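Local atomic coordinates of FOKI restriction endonuclease (Planomicrobium okeanokoites, PDB entry 2FOK), a protein that recognises a specific DNA sequence and, as a type IIS restriction endonuclease dependent on metal ions, cuts the DNA outside that sequence with a separate cleavage domain. Residues A[8-13]-A[224-229]. Sequence-based numbering, arbitrary orientation.
Sequences FGWVQN and DKYARM
W10 and Y226 form the buried half of this contact, in which an irregular N-terminal loop is laid against helix 222-236. CB of W10 sits over one face of the phenol, 3.9 Å from the centroid of the Y226 ring in a CH-pi contact, while CE3 of the indole approaches CD2 of Y226 at 3.7 Å. The two rings meet obliquely, their planes 43° apart. With chi1 of Y226 at -60°, its CG lies anti to the carbonyl carbon, and the ring reaches from the flank of the helix to W10. The carbonyl O of V11 comes up at the ring's edge, 3.4 Å from CD1 of Y226, and CG of Q12 touches CE1. Were Y226 replaced by an alanine, CB and CE3 of W10 would probably lose their aromatic partner and a gap would open beside CG of Q12. NE1 of W10 donates a hydrogen bond to O of M295, and the F192 and W10 rings meet edge-to-face.

Solvent reaches the other side, where Q12, K225 and R228 are partly exposed and N13 is exposed. There the extended side chain of Q12 crosses the bent K225 chain; CD of Q12 lies 3.3 Å from CE of K225, without a hydrogen bond. The one hydrogen bond across the contact runs from NH2 of R228 to the carbonyl O of Q12 (3.1 Å), the acceptor oxygen lying 24° out of the guanidinium plane, while NE of R228 forms a salt bridge with E220. Buried M229 marks the inner edge of this side: bent at chi2 and chi3, it brings CG to 3.2 Å from O of Q12 and its CE methyl against the backbone of N13. The arrangement joins the loop before helix 17-24, in recognition subdomain 1, to helix 222-236 of subdomain 2, consistent with a DNA-recognition module assembled from domains of the helix-turn-helix clan.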
loop_
_atom_site.group_PDB
_atom_site.type_symbol
_atom_site.label_atom_id
_atom_site.label_comp_id
_atom_site.label_asym_id
_atom_site.label_seq_id
_atom_site.Cartn_x
_atom_site.Cartn_y
_atom_site.Cartn_z
ATOM N N PHE A 8 -11.139 3.450 6.810
ATOM C CA PHE A 8 -10.779 4.869 6.959
ATOM C C PHE A 8 -9.311 5.058 7.316
ATOM O O PHE A 8 -8.583 4.097 7.547
ATOM C CB PHE A 8 -11.575 5.542 8.090
ATOM C CG PHE A 8 -13.060 5.418 7.973
ATOM C CD1 PHE A 8 -13.739 5.976 6.894
ATOM C CD2 PHE A 8 -13.789 4.780 8.974
ATOM C CE1 PHE A 8 -15.133 5.900 6.813
ATOM C CE2 PHE A 8 -15.173 4.696 8.909
ATOM C CZ PHE A 8 -15.853 5.258 7.827
ATOM N N GLY A 9 -8.905 6.324 7.391
ATOM C CA GLY A 9 -7.546 6.669 7.775
ATOM C C GLY A 9 -6.553 6.760 6.645
ATOM O O GLY A 9 -5.390 7.101 6.869
ATOM N N TRP A 10 -7.011 6.480 5.429
ATOM C CA TRP A 10 -6.132 6.480 4.266
ATOM C C TRP A 10 -6.828 6.959 2.992
ATOM O O TRP A 10 -7.844 6.398 2.565
ATOM C CB TRP A 10 -5.594 5.068 4.053
ATOM C CG TRP A 10 -5.019 4.440 5.293
ATOM C CD1 TRP A 10 -5.668 3.623 6.183
ATOM C CD2 TRP A 10 -3.686 4.586 5.785
ATOM N NE1 TRP A 10 -4.818 3.258 7.197
ATOM C CE2 TRP A 10 -3.596 3.837 6.979
ATOM C CE3 TRP A 10 -2.552 5.281 5.334
ATOM C CZ2 TRP A 10 -2.416 3.762 7.732
ATOM C CZ3 TRP A 10 -1.377 5.205 6.085
ATOM C CH2 TRP A 10 -1.320 4.449 7.271
ATOM N N VAL A 11 -6.265 7.991 2.382
ATOM C CA VAL A 11 -6.820 8.552 1.156
ATOM C C VAL A 11 -5.760 8.463 0.057
ATOM O O VAL A 11 -4.590 8.748 0.295
ATOM C CB VAL A 11 -7.262 10.028 1.375
ATOM C CG1 VAL A 11 -8.538 10.303 0.598
ATOM C CG2 VAL A 11 -7.496 10.295 2.868
ATOM N N GLN A 12 -6.174 8.073 -1.145
ATOM C CA GLN A 12 -5.252 7.898 -2.270
ATOM C C GLN A 12 -5.305 8.945 -3.383
ATOM O O GLN A 12 -4.300 9.205 -4.048
ATOM C CB GLN A 12 -5.497 6.536 -2.924
ATOM C CG GLN A 12 -4.674 5.381 -2.391
ATOM C CD GLN A 12 -5.022 4.076 -3.093
ATOM O OE1 GLN A 12 -4.509 3.009 -2.745
ATOM N NE2 GLN A 12 -5.902 4.161 -4.090
ATOM N N ASN A 13 -6.470 9.535 -3.608
ATOM C CA ASN A 13 -6.578 10.487 -4.695
ATOM C C ASN A 13 -6.747 11.945 -4.297
ATOM O O ASN A 13 -7.421 12.261 -3.320
ATOM C CB ASN A 13 -7.690 10.036 -5.636
ATOM C CG ASN A 13 -7.277 8.837 -6.473
ATOM O OD1 ASN A 13 -6.251 8.872 -7.151
ATOM N ND2 ASN A 13 -8.067 7.768 -6.420
ATOM N N ASP A 224 3.007 4.179 -1.498
ATOM C CA ASP A 224 3.625 5.260 -2.261
ATOM C C ASP A 224 2.555 6.319 -2.556
ATOM O O ASP A 224 2.859 7.506 -2.621
ATOM C CB ASP A 224 4.220 4.723 -3.571
ATOM C CG ASP A 224 5.142 3.534 -3.344
ATOM O OD1 ASP A 224 5.829 3.512 -2.306
ATOM O OD2 ASP A 224 5.180 2.617 -4.194
ATOM N N LYS A 225 1.311 5.864 -2.724
ATOM C CA LYS A 225 0.137 6.712 -2.986
ATOM C C LYS A 225 -0.139 7.579 -1.757
ATOM O O LYS A 225 -0.258 8.806 -1.844
ATOM C CB LYS A 225 -1.090 5.824 -3.234
ATOM C CG LYS A 225 -1.765 6.005 -4.579
ATOM C CD LYS A 225 -1.528 4.783 -5.471
ATOM C CE LYS A 225 -2.731 3.849 -5.500
ATOM N NZ LYS A 225 -2.421 2.611 -6.261
ATOM N N TYR A 226 -0.263 6.912 -0.613
ATOM C CA TYR A 226 -0.512 7.565 0.665
ATOM C C TYR A 226 0.594 8.564 0.999
ATOM O O TYR A 226 0.305 9.670 1.435
ATOM C CB TYR A 226 -0.612 6.514 1.775
ATOM C CG TYR A 226 -1.731 5.515 1.561
ATOM C CD1 TYR A 226 -2.942 5.918 1.020
ATOM C CD2 TYR A 226 -1.580 4.173 1.900
ATOM C CE1 TYR A 226 -3.975 5.030 0.821
ATOM C CE2 TYR A 226 -2.619 3.262 1.703
ATOM C CZ TYR A 226 -3.818 3.705 1.161
ATOM O OH TYR A 226 -4.878 2.839 0.961
ATOM N N ALA A 227 1.853 8.175 0.791
ATOM C CA ALA A 227 3.002 9.050 1.075
ATOM C C ALA A 227 3.005 10.322 0.236
ATOM O O ALA A 227 3.477 11.368 0.686
ATOM C CB ALA A 227 4.300 8.308 0.834
ATOM N N ARG A 228 2.508 10.220 -0.993
ATOM C CA ARG A 228 2.458 11.358 -1.900
ATOM C C ARG A 228 1.327 12.285 -1.472
ATOM O O ARG A 228 1.470 13.508 -1.474
ATOM C CB ARG A 228 2.232 10.872 -3.342
ATOM C CG ARG A 228 1.559 11.894 -4.259
ATOM C CD ARG A 228 1.344 11.373 -5.676
ATOM N NE ARG A 228 0.413 10.249 -5.742
ATOM C CZ ARG A 228 -0.900 10.350 -5.554
ATOM N NH1 ARG A 228 -1.446 11.527 -5.287
ATOM N NH2 ARG A 228 -1.675 9.274 -5.635
ATOM N N MET A 229 0.202 11.685 -1.099
ATOM C CA MET A 229 -0.962 12.444 -0.661
ATOM C C MET A 229 -0.690 13.119 0.673
ATOM O O MET A 229 -0.784 14.343 0.788
ATOM C CB MET A 229 -2.174 11.516 -0.534
ATOM C CG MET A 229 -2.648 10.957 -1.869
ATOM S SD MET A 229 -2.795 12.268 -3.099
ATOM C CE MET A 229 -4.304 13.078 -2.502
#